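Local coordinates for protein Esterase/lipase (Lactobacillus rhamnosus, PDB 4N5H) that probably hydrolyses carboxylic esters, and may also transfer acyl groups, as an esterase of the alpha/beta hydrolase fold, at residues 25-31 with 283-287; 34-38 with 90-94; 156-161 with 230-235. The protein carries 1 engineered substitution. All blocks are in the same frame, centred on the assembly; numbering follows the deposited sequence. Where two conformers were deposited one is given.

Contact 1 of 3, residues 25-31 with 283-287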
loop_
_atom_site.group_PDB
_atom_site.type_symbol
_atom_site.label_atom_id
_atom_site.label_comp_id
_atom_site.label_asym_id
_atom_site.label_seq_id
_atom_site.Cartn_x
_atom_site.Cartn_y
_atom_site.Cartn_z
ATOM N N ARG A 25 4.842 -9.380 9.836
ATOM C CA ARG A 25 4.042 -8.834 11.005
ATOM C C ARG A 25 3.594 -7.439 10.738
ATOM O O ARG A 25 2.402 -7.107 11.000
ATOM C CB ARG A 25 4.869 -8.901 12.285
ATOM C CG ARG A 25 4.116 -8.314 13.493
ATOM C CD ARG A 25 5.011 -8.229 14.757
ATOM N NE ARG A 25 5.705 -9.468 14.860
ATOM C CZ ARG A 25 7.019 -9.656 14.677
ATOM N NH1 ARG A 25 7.795 -8.639 14.571
ATOM N NH2 ARG A 25 7.485 -10.875 14.595
ATOM N N TYR A 26 4.475 -6.502 10.297
ATOM C CA TYR A 26 4.102 -5.148 10.081
ATOM C C TYR A 26 3.123 -5.000 8.910
ATOM O O TYR A 26 2.319 -4.082 8.900
ATOM C CB TYR A 26 5.298 -4.347 9.722
ATOM C CG TYR A 26 5.818 -3.733 10.945
ATOM C CD1 TYR A 26 5.240 -2.527 11.363
ATOM C CD2 TYR A 26 6.951 -4.240 11.636
ATOM C CE1 TYR A 26 5.699 -1.872 12.503
ATOM C CE2 TYR A 26 7.453 -3.548 12.772
ATOM C CZ TYR A 26 6.797 -2.383 13.210
ATOM O OH TYR A 26 7.125 -1.616 14.296
ATOM N N ALA A 27 3.141 -5.946 7.964
ATOM C CA ALA A 27 2.180 -5.827 6.853
ATOM C C ALA A 27 0.801 -6.045 7.352
ATOM O O ALA A 27 -0.111 -5.419 6.775
ATOM C CB ALA A 27 2.456 -6.844 5.740
ATOM N N ASP A 28 0.624 -6.791 8.429
ATOM C CA ASP A 28 -0.710 -7.016 8.863
ATOM C C ASP A 28 -1.214 -6.231 10.103
ATOM O O ASP A 28 -2.388 -6.005 10.286
ATOM C CB ASP A 28 -0.817 -8.422 9.219
ATOM C CG ASP A 28 -0.814 -9.343 7.989
ATOM O OD1 ASP A 28 -1.207 -8.943 6.889
ATOM O OD2 ASP A 28 -0.357 -10.438 8.167
ATOM N N GLU A 29 -0.294 -5.899 10.971
ATOM C CA GLU A 29 -0.644 -5.397 12.273
ATOM C C GLU A 29 -1.367 -4.088 12.178
ATOM O O GLU A 29 -0.974 -3.160 11.394
ATOM C CB GLU A 29 0.652 -5.251 13.091
ATOM C CG GLU A 29 0.393 -4.984 14.556
ATOM C CD GLU A 29 1.598 -4.570 15.386
ATOM O OE1 GLU A 29 2.697 -4.222 14.884
ATOM O OE2 GLU A 29 1.421 -4.570 16.623
ATOM N N ARG A 30 -2.377 -3.921 13.044
ATOM C CA ARG A 30 -2.975 -2.626 13.259
ATOM C C ARG A 30 -1.942 -1.580 13.625
ATOM O O ARG A 30 -1.034 -1.845 14.431
ATOM C CB ARG A 30 -3.969 -2.707 14.413
ATOM C CG ARG A 30 -4.862 -1.475 14.582
ATOM C CD ARG A 30 -5.788 -1.716 15.746
ATOM N NE ARG A 30 -6.378 -0.466 16.183
ATOM C CZ ARG A 30 -6.920 -0.299 17.347
ATOM N NH1 ARG A 30 -7.064 -1.333 18.173
ATOM N NH2 ARG A 30 -7.405 0.930 17.679
ATOM N N VAL A 31 -2.084 -0.392 13.076
ATOM C CA VAL A 31 -1.176 0.736 13.434
ATOM C C VAL A 31 -1.844 1.663 14.407
ATOM O O VAL A 31 -2.997 2.015 14.200
ATOM C CB VAL A 31 -0.835 1.493 12.166
ATOM C CG1 VAL A 31 0.011 2.661 12.458
ATOM C CG2 VAL A 31 -0.169 0.580 11.140
ATOM N N GLN A 283 6.425 -6.033 20.004
ATOM C CA GLN A 283 6.005 -6.565 18.706
ATOM C C GLN A 283 4.523 -6.467 18.424
ATOM O O GLN A 283 4.173 -6.277 17.263
ATOM C CB GLN A 283 6.436 -8.014 18.551
ATOM C CG GLN A 283 7.920 -8.149 18.524
ATOM C CD GLN A 283 8.349 -9.635 18.336
ATOM O OE1 GLN A 283 7.617 -10.584 18.642
ATOM N NE2 GLN A 283 9.524 -9.767 17.648
ATOM N N HIS A 284 3.667 -6.512 19.454
ATOM C CA HIS A 284 2.206 -6.408 19.312
ATOM C C HIS A 284 1.618 -5.488 20.340
ATOM O O HIS A 284 1.022 -5.923 21.391
ATOM C CB HIS A 284 1.592 -7.788 19.446
ATOM C CG HIS A 284 1.729 -8.597 18.205
ATOM N ND1 HIS A 284 0.907 -8.397 17.121
ATOM C CD2 HIS A 284 2.658 -9.461 17.817
ATOM C CE1 HIS A 284 1.316 -9.179 16.117
ATOM N NE2 HIS A 284 2.386 -9.819 16.528
ATOM N N TRP A 285 1.738 -4.189 20.056
ATOM C CA TRP A 285 1.169 -3.168 20.948
ATOM C C TRP A 285 -0.288 -3.350 21.233
ATOM O O TRP A 285 -0.763 -2.949 22.287
ATOM C CB TRP A 285 1.406 -1.780 20.336
ATOM C CG TRP A 285 0.534 -1.493 19.176
ATOM C CD1 TRP A 285 0.757 -1.826 17.885
ATOM C CD2 TRP A 285 -0.805 -0.970 19.225
ATOM N NE1 TRP A 285 -0.369 -1.514 17.129
ATOM C CE2 TRP A 285 -1.293 -0.927 17.910
ATOM C CE3 TRP A 285 -1.577 -0.407 20.235
ATOM C CZ2 TRP A 285 -2.527 -0.450 17.594
ATOM C CZ3 TRP A 285 -2.797 0.004 19.941
ATOM C CH2 TRP A 285 -3.301 0.009 18.631
ATOM N N GLU A 286 -0.996 -3.989 20.274
ATOM C CA GLU A 286 -2.452 -3.971 20.303
ATOM C C GLU A 286 -3.018 -5.068 21.222
ATOM O O GLU A 286 -4.194 -5.077 21.526
ATOM C CB GLU A 286 -2.962 -4.106 18.835
ATOM C CG GLU A 286 -2.975 -5.509 18.206
ATOM C CD GLU A 286 -1.643 -6.032 17.703
ATOM O OE1 GLU A 286 -0.573 -5.398 17.954
ATOM O OE2 GLU A 286 -1.629 -7.086 17.088
ATOM N N TRP A 287 -2.198 -6.037 21.626
ATOM C CA TRP A 287 -2.763 -7.070 22.445
ATOM C C TRP A 287 -3.099 -6.464 23.839
ATOM O O TRP A 287 -2.317 -5.697 24.404
ATOM C CB TRP A 287 -1.805 -8.161 22.682
ATOM C CG TRP A 287 -1.360 -8.927 21.489
ATOM C CD1 TRP A 287 -1.832 -8.869 20.247
ATOM C CD2 TRP A 287 -0.403 -9.994 21.532
ATOM N NE1 TRP A 287 -1.208 -9.817 19.470
ATOM C CE2 TRP A 287 -0.310 -10.512 20.230
ATOM C CE3 TRP A 287 0.396 -10.547 22.567
ATOM C CZ2 TRP A 287 0.612 -11.515 19.873
ATOM C CZ3 TRP A 287 1.290 -11.595 22.234
ATOM C CH2 TRP A 287 1.372 -12.079 20.907
HETATM O O HOH W 1 3.696 -3.267 18.128
HETATM O O HOH W 2 -3.167 -6.128 14.729
#
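The C-terminal end of helix 2-28 and the loop that leads off it lie against the type I beta turn His-284 to Trp-287, and Arg-30 meets Trp-285 across it. The indole NE1 of Trp-285 gives a nearly straight hydrogen bond to Arg-30 O at 2.8 Å, 167° at the hydrogen. The oxygen lies in the ring plane, but the donor sits above the carbonyl plane. The same indole touches the Arg-30 side chain: its CH2 lies over the guanidinium face, 3.9 Å from CZ, while Glu-33 takes a salt bridge from NH2. With an alanine here instead of Trp-285, Arg-30 O would probably lose its indole donor and the guanidinium the ring carbon that lies over its face. In the alpha/beta hydrolase fold of this chain the turn links helix 280-283 to the long helix 288-311. Glu-29, just past helix 2-28, faces Glu-286 of the turn; Glu-29 was modelled in two conformers, and in one of them OE2 comes, tentatively, to 2.5 Å from Glu-286 OE1. In this conformer a water also joins Glu-29 OE2 and Trp-285 N, and Asn-87 holds Glu-29 OE1. Bent at chi2, the Glu-286 chain folds back so that OE2 accepts from His-284 ND1 at 2.9 Å on its syn side. Arg-25 runs past that imidazole, its CD 3.5 Å from His-284 NE2, then kinks at chi3 (-45°) so that its guanidinium stacks on the Gln-283 amide, the planes 20° apart and NH1 3.7 Å from NE2. Glu-40 of the second subunit pairs with both Arg-25 NE and His-284 NE2, Asp-22 binds Arg-25 NH1, and Lys-277 meets Gln-283 OE1.

Contact 2 of 3, residues 34-38 with 90-94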
loop_
_atom_site.group_PDB
_atom_site.type_symbol
_atom_site.label_atom_id
_atom_site.label_comp_id
_atom_site.label_asym_id
_atom_site.label_seq_id
_atom_site.Cartn_x
_atom_site.Cartn_y
_atom_site.Cartn_z
ATOM N N ASP A 34 -3.811 8.363 15.396
ATOM C CA ASP A 34 -3.735 9.629 16.093
ATOM C C ASP A 34 -2.330 10.010 16.556
ATOM O O ASP A 34 -2.112 10.517 17.628
ATOM C CB ASP A 34 -4.711 9.673 17.235
ATOM C CG ASP A 34 -6.167 9.352 16.779
ATOM O OD1 ASP A 34 -6.594 9.858 15.714
ATOM O OD2 ASP A 34 -6.805 8.585 17.523
ATOM N N VAL A 35 -1.376 9.636 15.724
ATOM C CA VAL A 35 0.052 9.972 15.955
ATOM C C VAL A 35 0.642 10.613 14.693
ATOM O O VAL A 35 0.209 10.268 13.565
ATOM C CB VAL A 35 0.809 8.676 16.282
ATOM C CG1 VAL A 35 2.327 8.858 16.362
ATOM C CG2 VAL A 35 0.287 8.164 17.625
ATOM N N HIS A 36 1.564 11.536 14.920
ATOM C CA HIS A 36 2.389 12.141 13.860
ATOM C C HIS A 36 3.852 11.727 14.109
ATOM O O HIS A 36 4.288 11.621 15.213
ATOM C CB HIS A 36 2.345 13.657 13.914
ATOM C CG HIS A 36 1.013 14.249 13.558
ATOM N ND1 HIS A 36 0.676 15.554 13.833
ATOM C CD2 HIS A 36 -0.037 13.707 12.937
ATOM C CE1 HIS A 36 -0.558 15.782 13.415
ATOM N NE2 HIS A 36 -1.011 14.676 12.864
ATOM N N TRP A 37 4.580 11.558 13.028
ATOM C CA TRP A 37 6.010 11.265 13.139
ATOM C C TRP A 37 6.808 12.218 12.188
ATOM O O TRP A 37 6.292 12.634 11.130
ATOM C CB TRP A 37 6.425 9.793 12.959
ATOM C CG TRP A 37 6.422 9.073 11.587
ATOM C CD1 TRP A 37 5.774 9.412 10.461
ATOM C CD2 TRP A 37 7.051 7.776 11.303
ATOM N NE1 TRP A 37 5.937 8.477 9.510
ATOM C CE2 TRP A 37 6.711 7.440 9.984
ATOM C CE3 TRP A 37 7.843 6.878 12.047
ATOM C CZ2 TRP A 37 7.109 6.193 9.393
ATOM C CZ3 TRP A 37 8.359 5.703 11.409
ATOM C CH2 TRP A 37 7.968 5.375 10.119
ATOM N N GLU A 38 8.083 12.424 12.561
ATOM C CA GLU A 38 9.042 13.169 11.817
ATOM C C GLU A 38 10.239 12.209 11.676
ATOM O O GLU A 38 10.775 11.762 12.663
ATOM C CB GLU A 38 9.460 14.401 12.635
ATOM C CG GLU A 38 8.348 15.423 12.857
ATOM C CD GLU A 38 8.622 16.426 13.971
ATOM O OE1 GLU A 38 9.691 16.364 14.619
ATOM O OE2 GLU A 38 7.684 17.223 14.345
ATOM N N ARG A 90 4.869 4.549 18.190
ATOM C CA ARG A 90 3.621 5.288 17.957
ATOM C C ARG A 90 2.647 5.074 19.099
ATOM O O ARG A 90 1.943 6.014 19.546
ATOM C CB ARG A 90 2.952 4.785 16.671
ATOM C CG ARG A 90 3.674 5.129 15.378
ATOM C CD ARG A 90 3.152 4.301 14.189
ATOM N NE ARG A 90 3.764 4.821 12.968
ATOM C CZ ARG A 90 4.099 4.058 11.885
ATOM N NH1 ARG A 90 3.835 2.773 11.793
ATOM N NH2 ARG A 90 4.655 4.625 10.842
ATOM N N TYR A 91 2.551 3.831 19.574
ATOM C CA TYR A 91 1.649 3.579 20.702
ATOM C C TYR A 91 2.003 4.475 21.902
ATOM O O TYR A 91 1.150 5.152 22.496
ATOM C CB TYR A 91 1.544 2.101 21.166
ATOM C CG TYR A 91 0.646 2.023 22.352
ATOM C CD1 TYR A 91 -0.763 2.156 22.191
ATOM C CD2 TYR A 91 1.166 1.880 23.640
ATOM C CE1 TYR A 91 -1.573 2.169 23.297
ATOM C CE2 TYR A 91 0.304 1.906 24.736
ATOM C CZ TYR A 91 -1.032 2.074 24.546
ATOM O OH TYR A 91 -1.908 2.050 25.626
ATOM N N LEU A 92 3.253 4.458 22.274
ATOM C CA LEU A 92 3.626 5.278 23.435
ATOM C C LEU A 92 3.306 6.746 23.181
ATOM O O LEU A 92 2.773 7.427 24.056
ATOM C CB LEU A 92 5.092 5.047 23.775
ATOM C CG LEU A 92 5.541 3.642 24.069
ATOM C CD1 LEU A 92 7.045 3.576 24.268
ATOM C CD2 LEU A 92 4.725 3.108 25.284
ATOM N N ALA A 93 3.638 7.266 22.002
ATOM C CA ALA A 93 3.341 8.669 21.658
ATOM C C ALA A 93 1.842 8.979 21.729
ATOM O O ALA A 93 1.458 10.056 22.210
ATOM C CB ALA A 93 3.861 9.008 20.227
ATOM N N SER A 94 1.030 8.025 21.332
ATOM C CA SER A 94 -0.416 8.223 21.313
ATOM C C SER A 94 -0.987 8.447 22.729
ATOM O O SER A 94 -2.101 8.997 22.850
ATOM C CB SER A 94 -1.164 7.018 20.661
ATOM O OG SER A 94 -1.249 5.899 21.542
HETATM O O HOH W 3 -3.126 10.566 20.408
#
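Arg-90 extends from helix 86-94 to place its guanidinium over the indole of Trp-37, a cation-pi contact made in one of its two modelled conformers, at an edge of the mixed sheet of this alpha/beta hydrolase, where the helix lies against strand 35-42. In that conformer Arg-90 CZ stands 4.4 Å from the centroid of the six-membered ring and 7° off its normal. The two planes are 60° apart, so the guanidinium does not lie flat on the ring but leans an edge into it: NH2 is the atom that comes down on the face, 3.3 Å from Trp-37 CZ2. An extended chain from CG to NE gives Arg-90 that reach, while its NH1 bonds to Asn-87. Tyr-56 of strand 52-58 touches both Arg-90 and Ala-93.

Closer to the helix backbone, Val-35 faces the helix, both methyls touch it, and its side chain crosses that of Arg-90 at about a right angle. CG1 lies 4.1 Å from Arg-90 CG and also meets Ala-93 CB. Val-35 CG2 comes to 3.3 Å from Arg-90 O and packs 3.6 Å from Ser-94 CB. Ser-94 OG itself faces back into its own helix, donating to Tyr-91 O at 2.7 Å.

Contact 3 of 3, residues 156-161 with 230-235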
loop_
_atom_site.group_PDB
_atom_site.type_symbol
_atom_site.label_atom_id
_atom_site.label_comp_id
_atom_site.label_asym_id
_atom_site.label_seq_id
_atom_site.Cartn_x
_atom_site.Cartn_y
_atom_site.Cartn_z
ATOM N N ALA A 156 22.562 3.870 30.835
ATOM C CA ALA A 156 22.125 4.384 32.145
ATOM C C ALA A 156 23.325 4.482 33.119
ATOM O O ALA A 156 23.427 5.487 33.818
ATOM C CB ALA A 156 21.079 3.488 32.749
ATOM N N CYS A 157 24.208 3.530 33.077
ATOM C CA CYS A 157 25.394 3.557 33.945
ATOM C C CYS A 157 26.440 4.542 33.469
ATOM O O CYS A 157 27.020 5.326 34.258
ATOM C CB CYS A 157 26.021 2.185 33.980
ATOM S SG CYS A 157 24.998 0.933 34.820
ATOM N N ILE A 158 26.672 4.529 32.165
ATOM C CA ILE A 158 27.680 5.426 31.568
ATOM C C ILE A 158 27.326 6.860 31.820
ATOM O O ILE A 158 28.196 7.677 32.137
ATOM C CB ILE A 158 27.911 5.136 30.080
ATOM C CG1 ILE A 158 28.445 3.724 29.873
ATOM C CG2 ILE A 158 28.840 6.170 29.440
ATOM C CD1 ILE A 158 28.239 3.177 28.489
ATOM N N GLN A 159 26.068 7.235 31.717
ATOM C CA GLN A 159 25.660 8.580 31.951
ATOM C C GLN A 159 25.997 9.065 33.378
ATOM O O GLN A 159 26.095 10.271 33.574
ATOM C CB GLN A 159 24.162 8.703 31.630
ATOM C CG GLN A 159 23.491 9.987 32.060
ATOM C CD GLN A 159 23.932 11.231 31.303
ATOM O OE1 GLN A 159 24.610 11.141 30.296
ATOM N NE2 GLN A 159 23.487 12.388 31.767
ATOM N N GLN A 160 26.131 8.149 34.353
ATOM C CA GLN A 160 26.382 8.557 35.707
ATOM C C GLN A 160 27.887 8.570 36.052
ATOM O O GLN A 160 28.257 8.932 37.161
ATOM C CB GLN A 160 25.728 7.579 36.679
ATOM C CG GLN A 160 24.394 7.152 36.400
ATOM C CD GLN A 160 23.492 8.255 35.984
ATOM O OE1 GLN A 160 23.615 9.412 36.452
ATOM N NE2 GLN A 160 22.508 7.892 35.033
ATOM N N SER A 161 28.750 8.084 35.174
ATOM C CA SER A 161 30.129 7.751 35.545
ATOM C C SER A 161 31.154 8.404 34.620
ATOM O O SER A 161 31.280 8.081 33.425
ATOM C CB SER A 161 30.372 6.281 35.475
ATOM O OG SER A 161 31.759 5.922 35.509
ATOM N N LEU A 230 27.654 3.087 41.581
ATOM C CA LEU A 230 27.036 4.243 41.014
ATOM C C LEU A 230 25.704 4.473 41.608
ATOM O O LEU A 230 25.018 3.494 41.997
ATOM C CB LEU A 230 26.850 4.011 39.505
ATOM C CG LEU A 230 28.093 3.843 38.682
ATOM C CD1 LEU A 230 27.668 3.614 37.227
ATOM C CD2 LEU A 230 29.020 5.051 38.778
ATOM N N ASP A 231 25.281 5.720 41.664
ATOM C CA ASP A 231 23.936 6.002 42.080
ATOM C C ASP A 231 23.119 6.144 40.798
ATOM O O ASP A 231 23.337 7.051 39.969
ATOM C CB ASP A 231 23.845 7.266 42.890
ATOM C CG ASP A 231 24.382 7.103 44.309
ATOM O OD1 ASP A 231 24.562 5.970 44.808
ATOM O OD2 ASP A 231 24.593 8.160 44.898
ATOM N N LEU A 232 22.202 5.216 40.656
ATOM C CA LEU A 232 21.440 5.015 39.386
ATOM C C LEU A 232 19.989 5.491 39.527
ATOM O O LEU A 232 19.389 5.478 40.587
ATOM C CB LEU A 232 21.524 3.521 38.930
ATOM C CG LEU A 232 22.905 3.053 38.525
ATOM C CD1 LEU A 232 22.923 1.572 38.350
ATOM C CD2 LEU A 232 23.471 3.704 37.207
ATOM N N PRO A 233 19.354 5.766 38.364
ATOM C CA PRO A 233 17.936 5.894 38.410
ATOM C C PRO A 233 17.259 4.577 38.788
ATOM O O PRO A 233 17.854 3.477 38.672
ATOM C CB PRO A 233 17.579 6.282 36.930
ATOM C CG PRO A 233 18.726 5.902 36.147
ATOM C CD PRO A 233 19.918 5.765 37.014
ATOM N N PRO A 234 15.958 4.663 39.030
ATOM C CA PRO A 234 15.178 3.441 39.176
ATOM C C PRO A 234 14.984 2.722 37.811
ATOM O O PRO A 234 15.047 3.381 36.773
ATOM C CB PRO A 234 13.834 3.897 39.677
ATOM C CG PRO A 234 13.936 5.358 39.742
ATOM C CD PRO A 234 15.153 5.858 39.109
ATOM N N PHE A 235 14.918 1.401 37.906
ATOM C CA PHE A 235 14.737 0.489 36.781
ATOM C C PHE A 235 13.383 -0.159 36.858
ATOM O O PHE A 235 12.739 -0.288 37.937
ATOM C CB PHE A 235 15.761 -0.585 36.718
ATOM C CG PHE A 235 17.120 -0.094 36.208
ATOM C CD1 PHE A 235 17.932 0.725 36.973
ATOM C CD2 PHE A 235 17.591 -0.444 34.933
ATOM C CE1 PHE A 235 19.165 1.174 36.486
ATOM C CE2 PHE A 235 18.814 -0.025 34.512
ATOM C CZ PHE A 235 19.594 0.812 35.235
#
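The Phe-235 ring meets Ala-156 obliquely: the methyl CB comes to 3.9 Å from CZ, the far end of the ring. The other flat group, the amide of Gln-160, meets two partners through NE2. This nitrogen donates to Ala-156 O of its own segment at 2.8 Å, with an angle of 146° at the hydrogen, in the carbonyl plane but tilted from the amide plane. The Gln-160 and Pro-233 side chains approach each other from opposite directions, NE2 3.9 Å from CD. Bending at chi2 (-44°) is what folds the Gln-160 chain back toward Ala-156, one turn earlier, so that NE2 takes up its carbonyl and CG is left to meet the loop, 3.7 Å from Leu-232 CD2 and close to Asp-231 O.

The rest is mostly leucine methyls against residues 157-161. Leu-232 puts CD2 between Gln-160 and Cys-157, 3.8 Å from Cys-157 CA, with both its methyls beside SG. Leu-230 splits its branches: CD1 sits 3.5 Å from Cys-157 O and also touches Cys-157 CB, while CD2 packs 3.8 Å from Ser-161 CB. No hydrogen bond joins the two segments.

In the alpha/beta hydrolase fold this is where a type I turn from Ile-158 to Ser-161 follows on helix 147-158 and leads to Ser-161, which N-caps helix 162-168 through OG to Leu-164 N. The opposing loop runs from helix 223-226 into strand 235-240. Phe-223 and Val-226 touch Cys-157 from that helix, and Val-180 of the neighbouring strand 179-183 packs on Ala-156, Pro-233 and Phe-235.

Overall arrangement
From the N terminus, helix 2-28 runs into residues 25-31, which stay open until 283-287 returns near the end of the chain to close contact 1, a loop of some 250 residues. Inside it come the other two, one after the other: contact 2 brings strand 35-42 onto helix 86-94 and closes first, then contact 3 joins the end of helix 147-158 to the loop before strand 235-240. None of the three crosses another. Contacts 1 and 2 touch through Trp-285 and Tyr-91, and their centres are about 14 Å apart; contact 3 lies across the chain's centre, its centre about 33 Å from that of contact 1.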